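Local coordinates for protein methylmalonyl-CoA epimerase, mitochondrial (Homo sapiens, PDB 3RMU) that interconverts the (R) and (S) forms of methylmalonyl-CoA in propionyl-CoA metabolism, as a cobalt-bound mitochondrial epimerase, at residues 17-22 against 54-59; 33-38 against 44-49. All coordinates share one frame; numbering follows the deposited sequence.

Contact 1 of 2, residues 17-22 against 54-59; sequences EKAAAF and MELLHP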
loop_
_atom_site.group_PDB
_atom_site.type_symbol
_atom_site.label_atom_id
_atom_site.label_comp_id
_atom_site.label_asym_id
_atom_site.label_seq_id
_atom_site.Cartn_x
_atom_site.Cartn_y
_atom_site.Cartn_z
ATOM N N GLU A 17 3.326 14.255 12.513
ATOM C CA GLU A 17 2.172 14.881 13.175
ATOM C C GLU A 17 1.125 15.390 12.155
ATOM O O GLU A 17 -0.080 15.172 12.332
ATOM C CB GLU A 17 2.652 16.030 14.067
ATOM C CG GLU A 17 1.667 16.468 15.139
ATOM C CD GLU A 17 1.601 15.521 16.345
ATOM O OE1 GLU A 17 1.044 15.946 17.386
ATOM O OE2 GLU A 17 2.098 14.370 16.264
ATOM N N LYS A 18 1.583 16.067 11.094
ATOM C CA LYS A 18 0.682 16.516 10.037
ATOM C C LYS A 18 -0.049 15.349 9.336
ATOM O O LYS A 18 -1.263 15.467 9.025
ATOM C CB LYS A 18 1.400 17.456 9.051
ATOM C CG LYS A 18 1.657 18.866 9.655
ATOM C CD LYS A 18 2.327 19.840 8.675
ATOM C CE LYS A 18 2.898 21.059 9.406
ATOM N NZ LYS A 18 1.830 22.014 9.728
ATOM N N ALA A 19 0.656 14.227 9.099
ATOM C CA ALA A 19 0.057 13.070 8.414
ATOM C C ALA A 19 -0.991 12.404 9.323
ATOM O O ALA A 19 -2.119 12.124 8.906
ATOM C CB ALA A 19 1.148 12.066 7.968
ATOM N N ALA A 20 -0.622 12.194 10.577
ATOM C CA ALA A 20 -1.520 11.613 11.585
ATOM C C ALA A 20 -2.810 12.421 11.738
ATOM O O ALA A 20 -3.902 11.862 11.737
ATOM C CB ALA A 20 -0.792 11.506 12.944
ATOM N N ALA A 21 -2.669 13.751 11.831
ATOM C CA ALA A 21 -3.789 14.646 11.974
ATOM C C ALA A 21 -4.663 14.674 10.728
ATOM O O ALA A 21 -5.855 14.892 10.834
ATOM C CB ALA A 21 -3.296 16.085 12.342
ATOM N N PHE A 22 -4.088 14.463 9.546
ATOM C CA PHE A 22 -4.908 14.366 8.349
ATOM C C PHE A 22 -5.845 13.154 8.446
ATOM O O PHE A 22 -7.063 13.272 8.278
ATOM C CB PHE A 22 -4.025 14.257 7.117
ATOM C CG PHE A 22 -4.774 14.068 5.843
ATOM C CD1 PHE A 22 -5.274 15.160 5.143
ATOM C CD2 PHE A 22 -4.951 12.794 5.320
ATOM C CE1 PHE A 22 -5.941 14.968 3.956
ATOM C CE2 PHE A 22 -5.624 12.611 4.145
ATOM C CZ PHE A 22 -6.143 13.693 3.475
ATOM N N MET A 54 -2.467 1.108 8.559
ATOM C CA MET A 54 -1.466 1.876 7.864
ATOM C C MET A 54 -0.453 2.259 8.927
ATOM O O MET A 54 -0.828 2.672 10.020
ATOM C CB MET A 54 -2.046 3.145 7.233
ATOM C CG MET A 54 -3.189 2.948 6.270
ATOM S SD MET A 54 -3.898 4.519 5.696
ATOM C CE MET A 54 -2.525 5.264 4.823
ATOM N N GLU A 55 0.827 2.123 8.623
ATOM C CA GLU A 55 1.877 2.546 9.562
ATOM C C GLU A 55 2.473 3.758 8.898
ATOM O O GLU A 55 3.093 3.649 7.829
ATOM C CB GLU A 55 2.935 1.491 9.797
ATOM C CG GLU A 55 2.343 0.225 10.510
ATOM C CD GLU A 55 3.379 -0.735 11.083
ATOM O OE1 GLU A 55 4.599 -0.453 10.974
ATOM O OE2 GLU A 55 2.926 -1.774 11.653
ATOM N N LEU A 56 2.239 4.927 9.499
ATOM C CA LEU A 56 2.861 6.158 9.024
ATOM C C LEU A 56 4.235 6.299 9.699
ATOM O O LEU A 56 4.351 6.269 10.925
ATOM C CB LEU A 56 1.969 7.374 9.359
ATOM C CG LEU A 56 0.489 7.349 8.974
ATOM C CD1 LEU A 56 -0.249 8.594 9.528
ATOM C CD2 LEU A 56 0.347 7.260 7.474
ATOM N N LEU A 57 5.286 6.510 8.904
ATOM C CA LEU A 57 6.649 6.357 9.395
ATOM C C LEU A 57 7.400 7.634 9.119
ATOM O O LEU A 57 7.236 8.201 8.046
ATOM C CB LEU A 57 7.367 5.236 8.639
ATOM C CG LEU A 57 6.776 3.826 8.807
ATOM C CD1 LEU A 57 7.589 2.815 7.957
ATOM C CD2 LEU A 57 6.768 3.445 10.270
ATOM N N HIS A 58 8.209 8.045 10.090
ATOM C CA HIS A 58 9.138 9.171 9.921
ATOM C C HIS A 58 10.482 8.827 10.562
ATOM O O HIS A 58 10.511 8.176 11.606
ATOM C CB HIS A 58 8.553 10.444 10.537
ATOM C CG HIS A 58 9.361 11.663 10.244
ATOM N ND1 HIS A 58 9.302 12.318 9.031
ATOM C CD2 HIS A 58 10.279 12.320 10.985
ATOM C CE1 HIS A 58 10.139 13.340 9.049
ATOM N NE2 HIS A 58 10.736 13.369 10.227
ATOM N N PRO A 59 11.605 9.236 9.934
ATOM C CA PRO A 59 12.925 8.948 10.478
ATOM C C PRO A 59 13.104 9.357 11.924
ATOM O O PRO A 59 12.614 10.419 12.358
ATOM C CB PRO A 59 13.873 9.790 9.601
ATOM C CG PRO A 59 13.139 9.921 8.310
ATOM C CD PRO A 59 11.700 10.015 8.687
#
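Leu56 N makes a probable backbone hydrogen bond to Val45 O of the neighbouring strand. It ties Leu56 into the sheet, and the side chain is sent toward the helix, where it meets Ala19 and Ala20. No hydrogen bond joins 17-22 to 54-59, and the contact is purely one of packing. A single methyl does most of the touching. Leu56 CD1 sits 3.8 Å from Ala20 N and 3.9 Å from Ala20 CA, against the helix backbone. It is also 4.1 Å from Ala19 CB, which points at the strand. Leu56 CG lies anti to its own carbonyl carbon (chi1 -51°), and chi2 of 174° extends CD1 outward from the sheet. The small alanines let this methyl approach the main chain itself. Ala20 CB is turned more to the flank and lies 4.5 Å from Leu56 CD1.

The helix and strand belong to the beta-alpha-beta-beta-beta module of the vicinal oxygen chelate fold. Helix 16-26 lies across one face of the sheet. Within it, Ala21 N bonds to Glu17 O at 3.0 Å, one turn back. Glu55, the residue before Leu56, points to the other face and packs on His8, a cobalt ligand. Leu16, Tyr23 and Ile11 also pack on Leu56. A bound 1,2-ethanediol, probably from the crystallisation liquor, lies about 3 Å from the side chain of Ala20. On the helix, Lys18 and Ala19 pack on Cys124 of the second subunit.

Contact 2 of 2, residues 33-38 against 44-49; sequences EAVPLP and VVFVNL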
loop_
_atom_site.group_PDB
_atom_site.type_symbol
_atom_site.label_atom_id
_atom_site.label_comp_id
_atom_site.label_asym_id
_atom_site.label_seq_id
_atom_site.Cartn_x
_atom_site.Cartn_y
_atom_site.Cartn_z
ATOM N N GLU A 33 -1.354 7.661 18.976
ATOM C CA GLU A 33 -0.252 8.555 19.257
ATOM C C GLU A 33 1.025 8.082 18.529
ATOM O O GLU A 33 1.196 6.883 18.273
ATOM C CB GLU A 33 0.005 8.580 20.763
ATOM C CG GLU A 33 -1.123 9.165 21.604
ATOM C CD GLU A 33 -0.736 9.286 23.083
ATOM O OE1 GLU A 33 -0.724 8.248 23.789
ATOM O OE2 GLU A 33 -0.441 10.418 23.535
ATOM N N ALA A 34 1.895 9.027 18.169
ATOM C CA ALA A 34 3.231 8.704 17.666
ATOM C C ALA A 34 4.029 7.912 18.690
ATOM O O ALA A 34 4.092 8.287 19.868
ATOM C CB ALA A 34 3.976 9.947 17.291
ATOM N N VAL A 35 4.637 6.820 18.230
ATOM C CA VAL A 35 5.472 5.931 19.051
ATOM C C VAL A 35 6.907 5.938 18.507
ATOM O O VAL A 35 7.107 5.501 17.385
ATOM C CB VAL A 35 4.946 4.465 18.939
ATOM C CG1 VAL A 35 5.790 3.541 19.783
ATOM C CG2 VAL A 35 3.487 4.392 19.386
ATOM N N PRO A 36 7.906 6.408 19.290
ATOM C CA PRO A 36 9.251 6.228 18.760
ATOM C C PRO A 36 9.727 4.777 18.862
ATOM O O PRO A 36 9.602 4.159 19.921
ATOM C CB PRO A 36 10.112 7.093 19.664
ATOM C CG PRO A 36 9.381 7.087 20.973
ATOM C CD PRO A 36 7.918 7.004 20.633
ATOM N N LEU A 37 10.367 4.309 17.803
ATOM C CA LEU A 37 10.989 2.973 17.760
ATOM C C LEU A 37 12.475 3.136 17.450
ATOM O O LEU A 37 12.886 2.935 16.298
ATOM C CB LEU A 37 10.312 2.123 16.693
ATOM C CG LEU A 37 8.821 1.886 16.889
ATOM C CD1 LEU A 37 8.194 1.149 15.680
ATOM C CD2 LEU A 37 8.580 1.139 18.178
ATOM N N PRO A 38 13.273 3.506 18.464
ATOM C CA PRO A 38 14.670 3.856 18.212
ATOM C C PRO A 38 15.482 2.716 17.610
ATOM O O PRO A 38 16.370 2.973 16.795
ATOM C CB PRO A 38 15.203 4.215 19.601
ATOM C CG PRO A 38 14.038 4.536 20.395
ATOM C CD PRO A 38 12.936 3.702 19.890
ATOM N N VAL A 44 6.478 5.864 14.503
ATOM C CA VAL A 44 5.308 5.329 13.781
ATOM C C VAL A 44 3.996 5.872 14.344
ATOM O O VAL A 44 3.848 6.003 15.580
ATOM C CB VAL A 44 5.271 3.771 13.824
ATOM C CG1 VAL A 44 5.325 3.263 15.267
ATOM C CG2 VAL A 44 4.011 3.201 13.043
ATOM N N VAL A 45 3.041 6.165 13.465
ATOM C CA VAL A 45 1.640 6.279 13.905
ATOM C C VAL A 45 0.876 5.173 13.164
ATOM O O VAL A 45 1.049 4.943 11.963
ATOM C CB VAL A 45 1.026 7.694 13.626
ATOM C CG1 VAL A 45 -0.517 7.681 13.542
ATOM C CG2 VAL A 45 1.503 8.779 14.624
ATOM N N PHE A 46 0.030 4.479 13.915
ATOM C CA PHE A 46 -0.823 3.421 13.400
ATOM C C PHE A 46 -2.196 3.981 13.076
ATOM O O PHE A 46 -2.817 4.609 13.931
ATOM C CB PHE A 46 -0.971 2.319 14.474
ATOM C CG PHE A 46 0.310 1.688 14.849
ATOM C CD1 PHE A 46 0.864 0.685 14.044
ATOM C CD2 PHE A 46 1.023 2.122 15.971
ATOM C CE1 PHE A 46 2.110 0.099 14.373
ATOM C CE2 PHE A 46 2.252 1.553 16.295
ATOM C CZ PHE A 46 2.806 0.538 15.481
ATOM N N VAL A 47 -2.644 3.796 11.833
ATOM C CA VAL A 47 -4.010 4.147 11.446
ATOM C C VAL A 47 -4.787 2.841 11.371
ATOM O O VAL A 47 -4.442 1.981 10.583
ATOM C CB VAL A 47 -4.061 4.859 10.126
ATOM C CG1 VAL A 47 -5.521 5.154 9.742
ATOM C CG2 VAL A 47 -3.213 6.135 10.206
ATOM N N ASN A 48 -5.766 2.674 12.248
ATOM C CA ASN A 48 -6.469 1.398 12.348
ATOM C C ASN A 48 -7.718 1.450 11.479
ATOM O O ASN A 48 -8.683 2.087 11.840
ATOM C CB ASN A 48 -6.814 1.080 13.784
ATOM C CG ASN A 48 -7.612 -0.247 13.941
ATOM O OD1 ASN A 48 -7.729 -1.035 13.004
ATOM N ND2 ASN A 48 -8.144 -0.479 15.135
ATOM N N LEU A 49 -7.654 0.798 10.320
ATOM C CA LEU A 49 -8.797 0.695 9.420
ATOM C C LEU A 49 -9.715 -0.527 9.666
ATOM O O LEU A 49 -10.625 -0.753 8.858
ATOM C CB LEU A 49 -8.356 0.787 7.961
ATOM C CG LEU A 49 -7.512 1.993 7.536
ATOM C CD1 LEU A 49 -7.046 1.854 6.121
ATOM C CD2 LEU A 49 -8.308 3.321 7.737
#
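Glu33 meets Val45 through its backbone, with Glu33 C 4.0 Å from Val45 CG2. The two segments belong to a beta hairpin formed by strands 30-37 and 42-48; strand 30-37 is an outermost strand of the sheet within this chain. Ala34 comes next and lies closer to the same methyl. Val45 CG2 is 3.5 Å from Ala34 CA and 3.8 Å from Ala34 CB. Val45 CG2 stands anti to its carbonyl carbon, on the side where the Ala34 main chain passes. Leu16 of helix 16-26 packs on both residues. Ala34 CA also makes a CA-H...O contact with Val44 O.

Val35 and Val44 form an antiparallel hydrogen-bonded pair. Val35 N donates to Val44 O over 2.9 Å, with an N-H...O angle of 165°. Val44 N returns a bond to Val35 O over 3.0 Å, and here the donor is tilted 31° from the carbonyl plane. Both side chains lie on one face of the sheet, where Val35 CB meets Val44 CG1. Val35 CG2 reaches the edge of the Phe46 ring near its plane, 4.4 Å from Phe46 CE2. The Phe46 side chain is about 6 Å from that of His8, a cobalt ligand. Leu37 points toward the partner strand and also packs on Ala111. Its side chain crosses that of Val44 at a slant. Val44 CG1 sits between its own N and carbonyl carbon (chi1 55°), and Leu37 CD1 touches it at 3.6 Å.

From the N terminus, strand 3-12 leads to helix 16-26, which carries the first half of contact 1. The chain then makes strand 30-37, turns back and runs along strand 42-48. Contact 2 closes this short hairpin loop. The next strand, 53-59, brings the chain back against the helix and closes the longer loop of contact 1, within which contact 2 lies whole. Strands 42-48 and 53-59 are sheet neighbours, so the two contacts touch directly. Met54 O is 2.8 Å from Val47 N, a probable hydrogen bond, and Glu55 OE2 packs against Phe46 CE1. Contact 1 joins helix to sheet, and contact 2 joins strand to strand.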